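Local coordinates for Lmo0305 protein (Listeria monocytogenes, PDB 3PJ0) that is of unassigned function but belongs to the beta-eliminating lyase family and probably shares the fold of pyridoxal-phosphate-dependent enzymes, carrying that cofactor covalently bound, at residues V280-E285 with N290-Y295; G320-K325 with C330-S335. All blocks are in the same frame, centred on the assembly; numbering follows the deposited sequence. Where two conformers were deposited one is given.

Interaction 1 (V280-E285 with N290-Y295); sequences VKTVPE and NMFHVY
K281 and Y295 pair through both backbone bonds, K281 N to Y295 O at 3.0 Å and Y295 N to K281 O at 2.8 Å, the latter almost straight at 178°, while V283 and H293 form a second such antiparallel pair two residues on. Between them T282 faces V294 as a non-hydrogen-bonded pair, and the short strand axes run 149° apart in direction. The side chains of K281, V283, H293 and Y295 occupy one face. There CG2 of V283 lies 3.9 Å from CD1 of Y295, approaching the ring obliquely, and the extended K281 chain passes beside the Y295 CB with CG at 4.0 Å; its NZ is too far from the ring for more than a weak cation-pi attraction. This is a beta hairpin at the margin of a four-stranded antiparallel sheet, 280-283 being an outermost strand. The other face carries T282 and V294 and packs on helix 260-275, where F274 touches both. T282 CG2 meets the F292 ring at CD1, 3.7 Å away, and V280 CG1 reaches V294 CG1 at the same distance. With chi1 at 68°, the T282 hydroxyl sits between its backbone N and carbonyl carbon, from where OG1 donates to P284 O at 2.8 Å; the same OG1 is also hydrogen-bonded to ND2 of N275. A cis peptide precedes P284, whose CD packs on F292 CB.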
loop_
_atom_site.group_PDB
_atom_site.type_symbol
_atom_site.label_atom_id
_atom_site.label_comp_id
_atom_site.label_asym_id
_atom_site.label_seq_id
_atom_site.Cartn_x
_atom_site.Cartn_y
_atom_site.Cartn_z
ATOM N N VAL A 280 -39.848 8.648 -8.927
ATOM C CA VAL A 280 -38.611 8.445 -8.204
ATOM C C VAL A 280 -38.867 7.366 -7.163
ATOM O O VAL A 280 -39.886 7.416 -6.450
ATOM C CB VAL A 280 -38.151 9.730 -7.462
ATOM C CG1 VAL A 280 -36.792 9.506 -6.760
ATOM C CG2 VAL A 280 -38.086 10.956 -8.406
ATOM N N LYS A 281 -37.969 6.382 -7.094
ATOM C CA LYS A 281 -38.000 5.381 -6.034
ATOM C C LYS A 281 -36.572 5.102 -5.521
ATOM O O LYS A 281 -35.596 5.441 -6.189
ATOM C CB LYS A 281 -38.612 4.070 -6.530
ATOM C CG LYS A 281 -37.702 3.241 -7.481
ATOM C CD LYS A 281 -38.381 1.962 -8.012
ATOM C CE LYS A 281 -37.431 1.161 -8.922
ATOM N NZ LYS A 281 -38.032 -0.114 -9.444
ATOM N N THR A 282 -36.456 4.496 -4.344
ATOM C CA THR A 282 -35.163 4.026 -3.886
ATOM C C THR A 282 -35.090 2.498 -3.843
ATOM O O THR A 282 -36.119 1.804 -3.762
ATOM C CB THR A 282 -34.765 4.602 -2.518
ATOM O OG1 THR A 282 -35.607 4.093 -1.472
ATOM C CG2 THR A 282 -34.792 6.133 -2.557
ATOM N N VAL A 283 -33.857 1.979 -3.923
ATOM C CA VAL A 283 -33.593 0.575 -3.752
ATOM C C VAL A 283 -32.447 0.456 -2.730
ATOM O O VAL A 283 -31.385 0.992 -2.958
ATOM C CB VAL A 283 -33.185 -0.114 -5.046
ATOM C CG1 VAL A 283 -32.878 -1.589 -4.771
ATOM C CG2 VAL A 283 -34.262 0.070 -6.120
ATOM N N PRO A 284 -32.690 -0.171 -1.575
ATOM C CA PRO A 284 -33.988 -0.705 -1.176
ATOM C C PRO A 284 -34.967 0.454 -0.913
ATOM O O PRO A 284 -34.545 1.605 -0.724
ATOM C CB PRO A 284 -33.683 -1.466 0.116
ATOM C CG PRO A 284 -32.323 -1.111 0.542
ATOM C CD PRO A 284 -31.665 -0.297 -0.514
ATOM N N GLU A 285 -36.272 0.165 -0.893
ATOM C CA GLU A 285 -37.264 1.220 -0.643
ATOM C C GLU A 285 -37.045 1.871 0.721
ATOM O O GLU A 285 -37.124 3.108 0.856
ATOM C CB GLU A 285 -38.688 0.648 -0.765
ATOM C CG GLU A 285 -39.797 1.646 -0.401
ATOM C CD GLU A 285 -41.216 1.117 -0.654
ATOM O OE1 GLU A 285 -41.386 0.056 -1.319
ATOM O OE2 GLU A 285 -42.164 1.796 -0.191
ATOM N N ASN A 290 -26.679 3.274 5.832
ATOM C CA ASN A 290 -26.571 4.685 5.498
ATOM C C ASN A 290 -26.672 4.951 3.989
ATOM O O ASN A 290 -26.599 6.097 3.552
ATOM C CB ASN A 290 -25.235 5.218 6.010
ATOM C CG ASN A 290 -24.092 4.640 5.292
ATOM O OD1 ASN A 290 -24.072 3.418 5.018
ATOM N ND2 ASN A 290 -23.108 5.483 4.948
HETATM N N MSE A 291 -26.840 3.895 3.197
HETATM C CA MSE A 291 -26.831 4.021 1.765
HETATM C C MSE A 291 -28.069 3.489 1.086
HETATM O O MSE A 291 -28.857 2.742 1.674
HETATM C CB MSE A 291 -25.619 3.291 1.183
HETATM C CG MSE A 291 -25.674 1.788 1.242
HETATM SE SE MSE A 291 -24.340 0.928 0.098
HETATM C CE MSE A 291 -25.044 1.496 -1.615
ATOM N N PHE A 292 -28.209 3.874 -0.179
ATOM C CA PHE A 292 -29.295 3.420 -1.032
ATOM C C PHE A 292 -29.027 3.974 -2.431
ATOM O O PHE A 292 -28.140 4.805 -2.614
ATOM C CB PHE A 292 -30.691 3.842 -0.510
ATOM C CG PHE A 292 -30.857 5.314 -0.307
ATOM C CD1 PHE A 292 -31.273 6.136 -1.344
ATOM C CD2 PHE A 292 -30.594 5.894 0.947
ATOM C CE1 PHE A 292 -31.419 7.525 -1.143
ATOM C CE2 PHE A 292 -30.730 7.252 1.133
ATOM C CZ PHE A 292 -31.141 8.073 0.101
ATOM N N HIS A 293 -29.769 3.453 -3.401
ATOM C CA HIS A 293 -29.724 3.914 -4.782
ATOM C C HIS A 293 -31.059 4.581 -5.101
ATOM O O HIS A 293 -32.080 4.149 -4.636
ATOM C CB HIS A 293 -29.493 2.716 -5.690
ATOM C CG HIS A 293 -28.103 2.201 -5.633
ATOM N ND1 HIS A 293 -27.650 1.167 -6.424
ATOM C CD2 HIS A 293 -27.043 2.612 -4.898
ATOM C CE1 HIS A 293 -26.378 0.945 -6.146
ATOM N NE2 HIS A 293 -25.981 1.839 -5.253
ATOM N N VAL A 294 -31.027 5.650 -5.894
ATOM C CA VAL A 294 -32.232 6.415 -6.297
ATOM C C VAL A 294 -32.424 6.187 -7.790
ATOM O O VAL A 294 -31.503 6.390 -8.568
ATOM C CB VAL A 294 -32.020 7.928 -6.026
ATOM C CG1 VAL A 294 -33.205 8.769 -6.452
ATOM C CG2 VAL A 294 -31.676 8.159 -4.515
ATOM N N TYR A 295 -33.614 5.758 -8.178
ATOM C CA TYR A 295 -33.934 5.422 -9.553
ATOM C C TYR A 295 -34.997 6.351 -10.070
ATOM O O TYR A 295 -35.949 6.668 -9.356
ATOM C CB TYR A 295 -34.460 3.984 -9.642
ATOM C CG TYR A 295 -33.407 2.911 -9.749
ATOM C CD1 TYR A 295 -32.639 2.534 -8.639
ATOM C CD2 TYR A 295 -33.193 2.253 -10.958
ATOM C CE1 TYR A 295 -31.664 1.544 -8.740
ATOM C CE2 TYR A 295 -32.236 1.241 -11.069
ATOM C CZ TYR A 295 -31.473 0.885 -9.951
ATOM O OH TYR A 295 -30.510 -0.099 -10.061
#

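Interaction 2 (G320-K325 with C330-S335); sequences GYLQEK and CAFEVS
The second beta hairpin of the four-stranded antiparallel sheet joins Q323 to A331 and lets the Y321 side chain reach the backbone of E333. Q323 N donates to A331 O at 2.8 Å, and A331 N returns a bond to Q323 O at 2.9 Å; E324 and C330 follow as a non-hydrogen-bonded pair. Ahead of the strand, the Y321 ring passes obliquely over CB of F332, whose own ring leads away, CE2 lying 3.9 Å from that CB. A chi1 of 71° sets CG of Y321 between its backbone N and carbonyl carbon, from which the ring leads to the strand and its hydroxyl accepts a bond from E333 N at 3.0 Å, bent to 157°. The same OH is 2.8 Å from a water, which in turn donates a longer bond to E333 OE2, so the tyrosine and the glutamate are linked both directly and through solvent. Strand 323-326 forms an outer edge of the sheet, while strand 329-335 lies inside it beside 291-296. L322 runs alongside F332, both side chains heading in one direction, with CD2 of L322 3.6 Å from CD2 of F332; L322 and C330 also touch helix 300-314, and F332 packs on F274 of helix 260-275. On the face shared by Q323 and A331, the bent K325 chain, in the conformer given, brings CE to 4.1 Å from A331 CB, and its NZ bonds to a bound (4R)-2-methylpentane-2,4-diol. E333 OE1 is engaged by R148 in a salt bridge and by H293 NE2 in a hydrogen bond.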
loop_
_atom_site.group_PDB
_atom_site.type_symbol
_atom_site.label_atom_id
_atom_site.label_comp_id
_atom_site.label_asym_id
_atom_site.label_seq_id
_atom_site.Cartn_x
_atom_site.Cartn_y
_atom_site.Cartn_z
ATOM N N GLY A 320 -23.055 13.769 -8.697
ATOM C CA GLY A 320 -22.138 14.240 -9.756
ATOM C C GLY A 320 -22.190 13.391 -11.022
ATOM O O GLY A 320 -21.553 13.710 -12.045
ATOM N N TYR A 321 -22.986 12.329 -10.984
ATOM C CA TYR A 321 -23.107 11.443 -12.118
ATOM C C TYR A 321 -24.467 10.773 -12.089
ATOM O O TYR A 321 -25.159 10.734 -11.055
ATOM C CB TYR A 321 -22.062 10.336 -12.026
ATOM C CG TYR A 321 -22.401 9.369 -10.909
ATOM C CD1 TYR A 321 -21.970 9.609 -9.616
ATOM C CD2 TYR A 321 -23.210 8.250 -11.140
ATOM C CE1 TYR A 321 -22.325 8.760 -8.576
ATOM C CE2 TYR A 321 -23.548 7.372 -10.106
ATOM C CZ TYR A 321 -23.110 7.637 -8.835
ATOM O OH TYR A 321 -23.453 6.803 -7.801
ATOM N N LEU A 322 -24.849 10.255 -13.243
ATOM C CA LEU A 322 -26.042 9.452 -13.352
ATOM C C LEU A 322 -25.674 8.211 -14.150
ATOM O O LEU A 322 -24.999 8.289 -15.167
ATOM C CB LEU A 322 -27.182 10.221 -13.981
ATOM C CG LEU A 322 -27.809 11.327 -13.138
ATOM C CD1 LEU A 322 -28.731 12.158 -13.977
ATOM C CD2 LEU A 322 -28.529 10.738 -11.905
ATOM N N GLN A 323 -26.076 7.057 -13.651
ATOM C CA GLN A 323 -25.821 5.811 -14.357
ATOM C C GLN A 323 -27.038 5.453 -15.201
ATOM O O GLN A 323 -28.138 5.338 -14.677
ATOM C CB GLN A 323 -25.539 4.684 -13.347
ATOM C CG GLN A 323 -25.297 3.335 -13.977
ATOM C CD GLN A 323 -24.107 3.327 -14.917
ATOM O OE1 GLN A 323 -22.977 3.565 -14.489
ATOM N NE2 GLN A 323 -24.348 3.031 -16.197
ATOM N N GLU A 324 -26.835 5.291 -16.505
ATOM C CA GLU A 324 -27.903 4.864 -17.400
ATOM C C GLU A 324 -28.208 3.394 -17.091
ATOM O O GLU A 324 -27.294 2.577 -17.050
ATOM C CB GLU A 324 -27.445 5.011 -18.854
ATOM C CG GLU A 324 -28.414 4.463 -19.882
ATOM C CD GLU A 324 -27.868 4.538 -21.303
ATOM O OE1 GLU A 324 -26.653 4.807 -21.478
ATOM O OE2 GLU A 324 -28.662 4.331 -22.243
ATOM N N LYS A 325 -29.474 3.071 -16.858
ATOM C CA LYS A 325 -29.902 1.669 -16.579
ATOM C C LYS A 325 -30.671 1.019 -17.747
ATOM O O LYS A 325 -30.574 -0.190 -17.965
ATOM C CB LYS A 325 -30.719 1.617 -15.281
ATOM C CG LYS A 325 -29.937 2.004 -14.020
ATOM C CD LYS A 325 -28.862 0.966 -13.674
ATOM C CE LYS A 325 -28.216 1.239 -12.330
ATOM N NZ LYS A 325 -27.247 0.156 -11.932
ATOM N N CYS A 330 -32.556 5.848 -15.168
ATOM C CA CYS A 330 -31.205 6.082 -14.675
ATOM C C CYS A 330 -31.214 6.047 -13.146
ATOM O O CYS A 330 -32.300 6.098 -12.514
ATOM C CB CYS A 330 -30.647 7.417 -15.175
ATOM S SG CYS A 330 -31.579 8.851 -14.587
ATOM N N ALA A 331 -30.021 6.003 -12.560
ATOM C CA ALA A 331 -29.892 5.938 -11.107
ATOM C C ALA A 331 -28.577 6.501 -10.583
ATOM O O ALA A 331 -27.640 6.698 -11.349
ATOM C CB ALA A 331 -30.033 4.446 -10.645
ATOM N N PHE A 332 -28.518 6.712 -9.262
ATOM C CA PHE A 332 -27.285 7.104 -8.587
ATOM C C PHE A 332 -27.328 6.632 -7.164
ATOM O O PHE A 332 -28.384 6.229 -6.659
ATOM C CB PHE A 332 -26.996 8.610 -8.630
ATOM C CG PHE A 332 -27.952 9.437 -7.822
ATOM C CD1 PHE A 332 -27.721 9.669 -6.486
ATOM C CD2 PHE A 332 -29.079 9.989 -8.398
ATOM C CE1 PHE A 332 -28.628 10.433 -5.744
ATOM C CE2 PHE A 332 -29.934 10.780 -7.668
ATOM C CZ PHE A 332 -29.716 10.978 -6.335
ATOM N N GLU A 333 -26.158 6.609 -6.550
ATOM C CA GLU A 333 -26.006 6.160 -5.179
ATOM C C GLU A 333 -25.816 7.311 -4.187
ATOM O O GLU A 333 -25.096 8.281 -4.480
ATOM C CB GLU A 333 -24.777 5.238 -5.121
ATOM C CG GLU A 333 -24.290 4.843 -3.772
ATOM C CD GLU A 333 -23.161 3.860 -3.883
ATOM O OE1 GLU A 333 -23.457 2.682 -4.154
ATOM O OE2 GLU A 333 -21.979 4.289 -3.764
ATOM N N VAL A 334 -26.406 7.167 -2.998
ATOM C CA VAL A 334 -26.203 8.079 -1.882
ATOM C C VAL A 334 -25.665 7.301 -0.684
ATOM O O VAL A 334 -26.213 6.229 -0.358
ATOM C CB VAL A 334 -27.527 8.701 -1.363
ATOM C CG1 VAL A 334 -27.210 9.756 -0.270
ATOM C CG2 VAL A 334 -28.353 9.290 -2.488
ATOM N N SER A 335 -24.555 7.766 -0.102
ATOM C CA SER A 335 -24.038 7.208 1.151
ATOM C C SER A 335 -23.992 8.357 2.148
ATOM O O SER A 335 -23.200 9.273 1.991
ATOM C CB SER A 335 -22.656 6.556 1.004
ATOM O OG SER A 335 -22.687 5.492 0.067
HETATM O O HOH W 1 -21.500 6.751 -5.832
#

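Interactions 1 and 2 follow one another along the chain, the first hairpin closing before the second opens, with helix 300-314 between them. Their centres are about 10 Å apart in a single antiparallel sheet ordered 280-283, 291-296, 329-335, 323-326. The two inner strands join the hairpins: V294 N lies 2.8 Å from F332 O, a probable hydrogen bond, and the polar link of H293 to E333 runs between the same two strands. Helix 260-275 packs against residues of both interactions. This small sheet is separate from the seven-stranded mixed sheet, consistent with the smaller C-terminal domain of pyridoxal-phosphate-dependent enzymes of this fold.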